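Local coordinates for Serine/threonine-protein kinase PknE (Mycobacterium tuberculosis, PDB 2H34) that transfers phosphate from ATP to serine and threonine residues of proteins, probably itself included, and probably helps the tubercle bacillus survive in its host, at residues V119-M124 and E163-S168; M47-E52 and L66-L71. One frame throughout, in Å; residues are numbered along the deposited sequence.

Contact 1. Residues V119-M124 and E163-S168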
loop_
_atom_site.group_PDB
_atom_site.type_symbol
_atom_site.label_atom_id
_atom_site.label_comp_id
_atom_site.label_asym_id
_atom_site.label_seq_id
_atom_site.Cartn_x
_atom_site.Cartn_y
_atom_site.Cartn_z
ATOM N N VAL A 119 -10.072 7.044 5.673
ATOM C CA VAL A 119 -10.382 5.651 5.971
ATOM C C VAL A 119 -9.576 4.720 5.067
ATOM O O VAL A 119 -9.198 5.117 3.963
ATOM C CB VAL A 119 -11.906 5.354 5.836
ATOM C CG1 VAL A 119 -12.669 5.996 6.964
ATOM C CG2 VAL A 119 -12.452 5.832 4.504
ATOM N N ASP A 120 -9.303 3.506 5.556
ATOM C CA ASP A 120 -8.744 2.408 4.761
ATOM C C ASP A 120 -9.619 2.129 3.581
ATOM O O ASP A 120 -10.844 2.206 3.670
ATOM C CB ASP A 120 -8.757 1.083 5.530
ATOM C CG ASP A 120 -7.967 1.121 6.795
ATOM O OD1 ASP A 120 -7.583 2.216 7.255
ATOM O OD2 ASP A 120 -7.737 0.030 7.341
ATOM N N LEU A 121 -8.986 1.728 2.490
ATOM C CA LEU A 121 -9.708 1.121 1.401
ATOM C C LEU A 121 -10.420 -0.142 1.940
ATOM O O LEU A 121 -11.597 -0.382 1.647
ATOM C CB LEU A 121 -8.742 0.815 0.263
ATOM C CG LEU A 121 -9.303 0.312 -1.068
ATOM C CD1 LEU A 121 -10.398 1.209 -1.600
ATOM C CD2 LEU A 121 -8.180 0.190 -2.084
ATOM N N ALA A 122 -9.711 -0.912 2.767
ATOM C CA ALA A 122 -10.306 -2.016 3.519
ATOM C C ALA A 122 -11.575 -1.593 4.271
ATOM O O ALA A 122 -12.583 -2.286 4.202
ATOM C CB ALA A 122 -9.294 -2.600 4.472
ATOM N N ALA A 123 -11.532 -0.458 4.965
ATOM C CA ALA A 123 -12.711 0.057 5.667
ATOM C C ALA A 123 -13.821 0.495 4.716
ATOM O O ALA A 123 -14.976 0.145 4.930
ATOM C CB ALA A 123 -12.337 1.203 6.626
HETATM N N MSE A 124 -13.475 1.265 3.682
HETATM C CA MSE A 124 -14.425 1.614 2.620
HETATM C C MSE A 124 -15.168 0.389 2.092
HETATM O O MSE A 124 -16.390 0.330 2.147
HETATM C CB MSE A 124 -13.728 2.261 1.427
HETATM C CG MSE A 124 -13.060 3.563 1.689
HETATM SE SE MSE A 124 -13.081 4.802 0.141
HETATM C CE MSE A 124 -12.241 3.748 -1.224
ATOM N N GLU A 163 -5.459 -2.108 3.301
ATOM C CA GLU A 163 -5.223 -1.617 4.643
ATOM C C GLU A 163 -3.994 -0.688 4.677
ATOM O O GLU A 163 -3.686 -0.102 5.708
ATOM C CB GLU A 163 -5.052 -2.807 5.592
ATOM C CG GLU A 163 -6.170 -3.911 5.476
ATOM C CD GLU A 163 -5.945 -4.984 4.350
ATOM O OE1 GLU A 163 -4.849 -5.602 4.304
ATOM O OE2 GLU A 163 -6.875 -5.243 3.531
ATOM N N ASN A 164 -3.306 -0.544 3.545
ATOM C CA ASN A 164 -2.165 0.371 3.430
ATOM C C ASN A 164 -2.528 1.570 2.582
ATOM O O ASN A 164 -1.654 2.350 2.168
ATOM C CB ASN A 164 -0.980 -0.319 2.750
ATOM C CG ASN A 164 -0.421 -1.466 3.553
ATOM O OD1 ASN A 164 -0.150 -2.545 3.003
ATOM N ND2 ASN A 164 -0.234 -1.252 4.859
ATOM N N ILE A 165 -3.820 1.683 2.289
ATOM C CA ILE A 165 -4.340 2.714 1.410
ATOM C C ILE A 165 -5.331 3.562 2.209
ATOM O O ILE A 165 -6.325 3.055 2.735
ATOM C CB ILE A 165 -4.999 2.094 0.157
ATOM C CG1 ILE A 165 -3.961 1.329 -0.654
ATOM C CG2 ILE A 165 -5.632 3.162 -0.710
ATOM C CD1 ILE A 165 -4.540 0.458 -1.759
ATOM N N LEU A 166 -5.036 4.852 2.299
ATOM C CA LEU A 166 -5.778 5.775 3.132
ATOM C C LEU A 166 -6.433 6.820 2.260
ATOM O O LEU A 166 -5.747 7.580 1.578
ATOM C CB LEU A 166 -4.829 6.446 4.125
ATOM C CG LEU A 166 -5.423 7.319 5.243
ATOM C CD1 LEU A 166 -6.275 6.496 6.211
ATOM C CD2 LEU A 166 -4.310 8.059 5.984
ATOM N N VAL A 167 -7.758 6.866 2.287
ATOM C CA VAL A 167 -8.497 7.746 1.393
ATOM C C VAL A 167 -8.976 8.983 2.161
ATOM O O VAL A 167 -9.706 8.872 3.141
ATOM C CB VAL A 167 -9.643 6.980 0.704
ATOM C CG1 VAL A 167 -10.427 7.863 -0.213
ATOM C CG2 VAL A 167 -9.066 5.855 -0.090
ATOM N N SER A 168 -8.534 10.153 1.720
ATOM C CA SER A 168 -8.836 11.394 2.408
ATOM C C SER A 168 -10.001 12.120 1.760
ATOM O O SER A 168 -10.758 11.533 0.994
ATOM C CB SER A 168 -7.610 12.300 2.429
ATOM O OG SER A 168 -6.537 11.654 3.075
#

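Contact 2. Residues M47-E52 and L66-L71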
loop_
_atom_site.group_PDB
_atom_site.type_symbol
_atom_site.label_atom_id
_atom_site.label_comp_id
_atom_site.label_asym_id
_atom_site.label_seq_id
_atom_site.Cartn_x
_atom_site.Cartn_y
_atom_site.Cartn_z
HETATM N N MSE A 47 7.935 -2.511 12.083
HETATM C CA MSE A 47 8.904 -2.579 13.183
HETATM C C MSE A 47 8.507 -1.687 14.366
HETATM O O MSE A 47 8.946 -1.913 15.504
HETATM C CB MSE A 47 10.301 -2.197 12.676
HETATM C CG MSE A 47 10.941 -3.229 11.741
HETATM SE SE MSE A 47 12.018 -2.436 10.284
HETATM C CE MSE A 47 12.980 -4.090 9.690
ATOM N N GLY A 48 7.677 -0.681 14.087
ATOM C CA GLY A 48 7.249 0.274 15.104
ATOM C C GLY A 48 5.746 0.430 15.223
ATOM O O GLY A 48 4.986 -0.067 14.392
ATOM N N ASP A 49 5.321 1.123 16.273
ATOM C CA ASP A 49 3.911 1.386 16.503
ATOM C C ASP A 49 3.688 2.889 16.459
ATOM O O ASP A 49 4.379 3.648 17.141
ATOM C CB ASP A 49 3.473 0.817 17.856
ATOM C CG ASP A 49 4.122 -0.528 18.166
ATOM O OD1 ASP A 49 4.254 -1.362 17.240
ATOM O OD2 ASP A 49 4.502 -0.753 19.340
ATOM N N VAL A 50 2.734 3.315 15.639
ATOM C CA VAL A 50 2.468 4.738 15.439
ATOM C C VAL A 50 1.500 5.279 16.491
ATOM O O VAL A 50 0.502 4.636 16.829
ATOM C CB VAL A 50 1.915 5.025 14.013
ATOM C CG1 VAL A 50 1.585 6.499 13.834
ATOM C CG2 VAL A 50 2.901 4.569 12.948
ATOM N N TYR A 51 1.825 6.454 17.015
ATOM C CA TYR A 51 0.902 7.233 17.824
ATOM C C TYR A 51 0.671 8.558 17.118
ATOM O O TYR A 51 1.548 9.034 16.393
ATOM C CB TYR A 51 1.504 7.531 19.202
ATOM C CG TYR A 51 1.652 6.355 20.144
ATOM C CD1 TYR A 51 0.535 5.751 20.730
ATOM C CD2 TYR A 51 2.915 5.883 20.499
ATOM C CE1 TYR A 51 0.678 4.682 21.618
ATOM C CE2 TYR A 51 3.067 4.820 21.387
ATOM C CZ TYR A 51 1.947 4.225 21.940
ATOM O OH TYR A 51 2.104 3.176 22.810
ATOM N N GLU A 52 -0.502 9.153 17.329
ATOM C CA GLU A 52 -0.698 10.578 17.059
ATOM C C GLU A 52 0.021 11.334 18.163
ATOM O O GLU A 52 0.065 10.864 19.302
ATOM C CB GLU A 52 -2.182 10.943 17.060
ATOM C CG GLU A 52 -2.966 10.401 15.869
ATOM C CD GLU A 52 -4.456 10.204 16.154
ATOM O OE1 GLU A 52 -4.862 10.211 17.342
ATOM O OE2 GLU A 52 -5.227 10.020 15.185
ATOM N N LEU A 66 7.142 4.988 16.616
ATOM C CA LEU A 66 8.170 4.618 17.592
ATOM C C LEU A 66 8.501 3.143 17.490
ATOM O O LEU A 66 7.635 2.291 17.700
ATOM C CB LEU A 66 7.702 4.922 19.012
ATOM C CG LEU A 66 7.552 6.387 19.409
ATOM C CD1 LEU A 66 6.838 6.477 20.746
ATOM C CD2 LEU A 66 8.910 7.070 19.467
HETATM N N MSE A 67 9.759 2.846 17.177
HETATM C CA MSE A 67 10.199 1.460 17.015
HETATM C C MSE A 67 10.283 0.796 18.403
HETATM O O MSE A 67 11.222 1.199 19.185
HETATM C CB MSE A 67 11.552 1.399 16.308
HETATM C CG MSE A 67 11.841 2.570 15.356
HETATM SE SE MSE A 67 10.756 2.658 13.716
HETATM C CE MSE A 67 11.991 3.709 12.560
ATOM N N SER A 68 9.167 0.714 19.025
ATOM C CA SER A 68 8.969 0.448 20.473
ATOM C C SER A 68 9.893 -0.576 21.145
ATOM O O SER A 68 10.562 -1.386 20.498
ATOM C CB SER A 68 7.542 -0.001 20.712
ATOM O OG SER A 68 7.224 0.025 22.095
ATOM N N GLU A 69 9.959 -0.445 22.190
ATOM C CA GLU A 69 10.609 -1.303 23.206
ATOM C C GLU A 69 12.105 -1.534 22.939
ATOM O O GLU A 69 12.744 -2.473 23.495
ATOM C CB GLU A 69 9.843 -2.635 23.296
ATOM C CG GLU A 69 10.433 -3.709 24.219
ATOM C CD GLU A 69 10.750 -3.229 25.630
ATOM O OE1 GLU A 69 9.875 -2.599 26.263
ATOM O OE2 GLU A 69 11.873 -3.498 26.112
ATOM N N THR A 70 12.669 -0.656 22.095
ATOM C CA THR A 70 14.111 -0.703 21.773
ATOM C C THR A 70 14.521 -2.114 21.323
ATOM O O THR A 70 15.371 -2.754 21.952
ATOM C CB THR A 70 14.969 -0.209 22.982
ATOM O OG1 THR A 70 14.415 1.010 23.491
ATOM C CG2 THR A 70 16.419 0.023 22.557
ATOM N N LEU A 71 13.890 -2.576 20.242
ATOM C CA LEU A 71 14.229 -3.866 19.640
ATOM C C LEU A 71 15.527 -3.748 18.846
ATOM O O LEU A 71 16.299 -4.709 18.745
ATOM C CB LEU A 71 13.086 -4.391 18.755
ATOM C CG LEU A 71 12.912 -3.887 17.316
ATOM C CD1 LEU A 71 12.309 -4.979 16.446
ATOM C CD2 LEU A 71 12.062 -2.616 17.272
#

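Contact 1. Residues V119-M124 and E163-S168
Val119 and Val167 pair across the small antiparallel sheet of the protein kinase C-lobe, where the short strand 119-120, leading into helix 121-128, lies against strand 165-167 just beyond the catalytic loop. Backbone bonds set the register. Val119 and Val167 form a hydrogen-bonded pair, and the bond from Val167 N to Val119 O, at 2.8 Å, is nearly straight (174° at the hydrogen). Asp120 and Leu166 follow as a non-hydrogen-bonded pair. One residue on, Leu121 N donates to Ile165 O, tying the first turn of the helix to the strand, and Asp120 CA also sends a C-H contact to that oxygen at 3.2 Å.

Apolar contacts cover the inner side. Leu121, with CG anti to the backbone N (chi1 -173°), lies alongside Ile165, pointing the same way, and its CD2 meets Ile165 CD1 at 3.7 Å; helix 217-230 packs on both, and helix 133-152 on Ile165. Selenomethionine Met124, its chain bent, crosses Val167 at about a right angle, with CE against CG2.

Glu163, whose OE1 forms a salt bridge with Lys161, has CG anti to its carbonyl carbon (chi1 -49°), which places CG 3.5 Å from Ala122 CB.

Contact 2. Residues M47-E52 and L66-L71
Asp49 and Leu66 form an antiparallel hydrogen-bonded pair, the tightly joined part of this contact, where strand 49-55 meets the end of strand 60-66. Asp49 N donates to Leu66 O at 3.0 Å, and Leu66 N returns a bond to Asp49 O with 171° at the hydrogen; each donor stands above the plane of the carbonyl it reaches. Leu66 O is gripped twice, because Ser68 N approaches it from the opposite face as the chain folds into an inverse gamma turn centred on Met67. Gly48, with no side chain to intervene, brings its CA to 3.7 Å from Met67 CA.

On the face carrying Asp49 and Leu66, the packing is looser. Leu66 CD1 lies at the edge of the Tyr51 ring, near its plane, 4.0 Å from CD2. The Asp49 carboxylate, with CG anti to the carbonyl carbon (chi1 -39°), places OD2 3.4 Å from Ser68 CB, while OD1 forms a salt bridge with Arg44.

Farther along, selenomethionine Met47 is exposed, and its side chain meets Phe77 and Met81 of helix 75-88 rather than segment 66-71; Leu71 CD2 merely touches Met47 O, at 3.7 Å. The pairing is that of the second and third strands of the kinase N-lobe sheet, just where the glycine-rich loop, predicted to bind ATP, runs into strand 49-55.

In the fold
The two contacts lie in different lobes of the kinase domain, their centres 22 Å apart and their nearest atoms about 9 Å apart, without touching. Contact 2 belongs to the five-stranded N-lobe sheet and includes part of the predicted ATP site; the side chain of Met67 is about 4 Å from that of Lys65, another residue predicted to bind ATP. Contact 1 lies near the same cleft in the C-lobe: the side chain of Asp120 is about 9 Å from Gly43 of the glycine-rich loop, and that of Glu163 about 9 Å from that of Asp159, the predicted proton acceptor. These distances are consistent with positions on the two sides of the nucleotide cleft, empty of ATP in this apoenzyme.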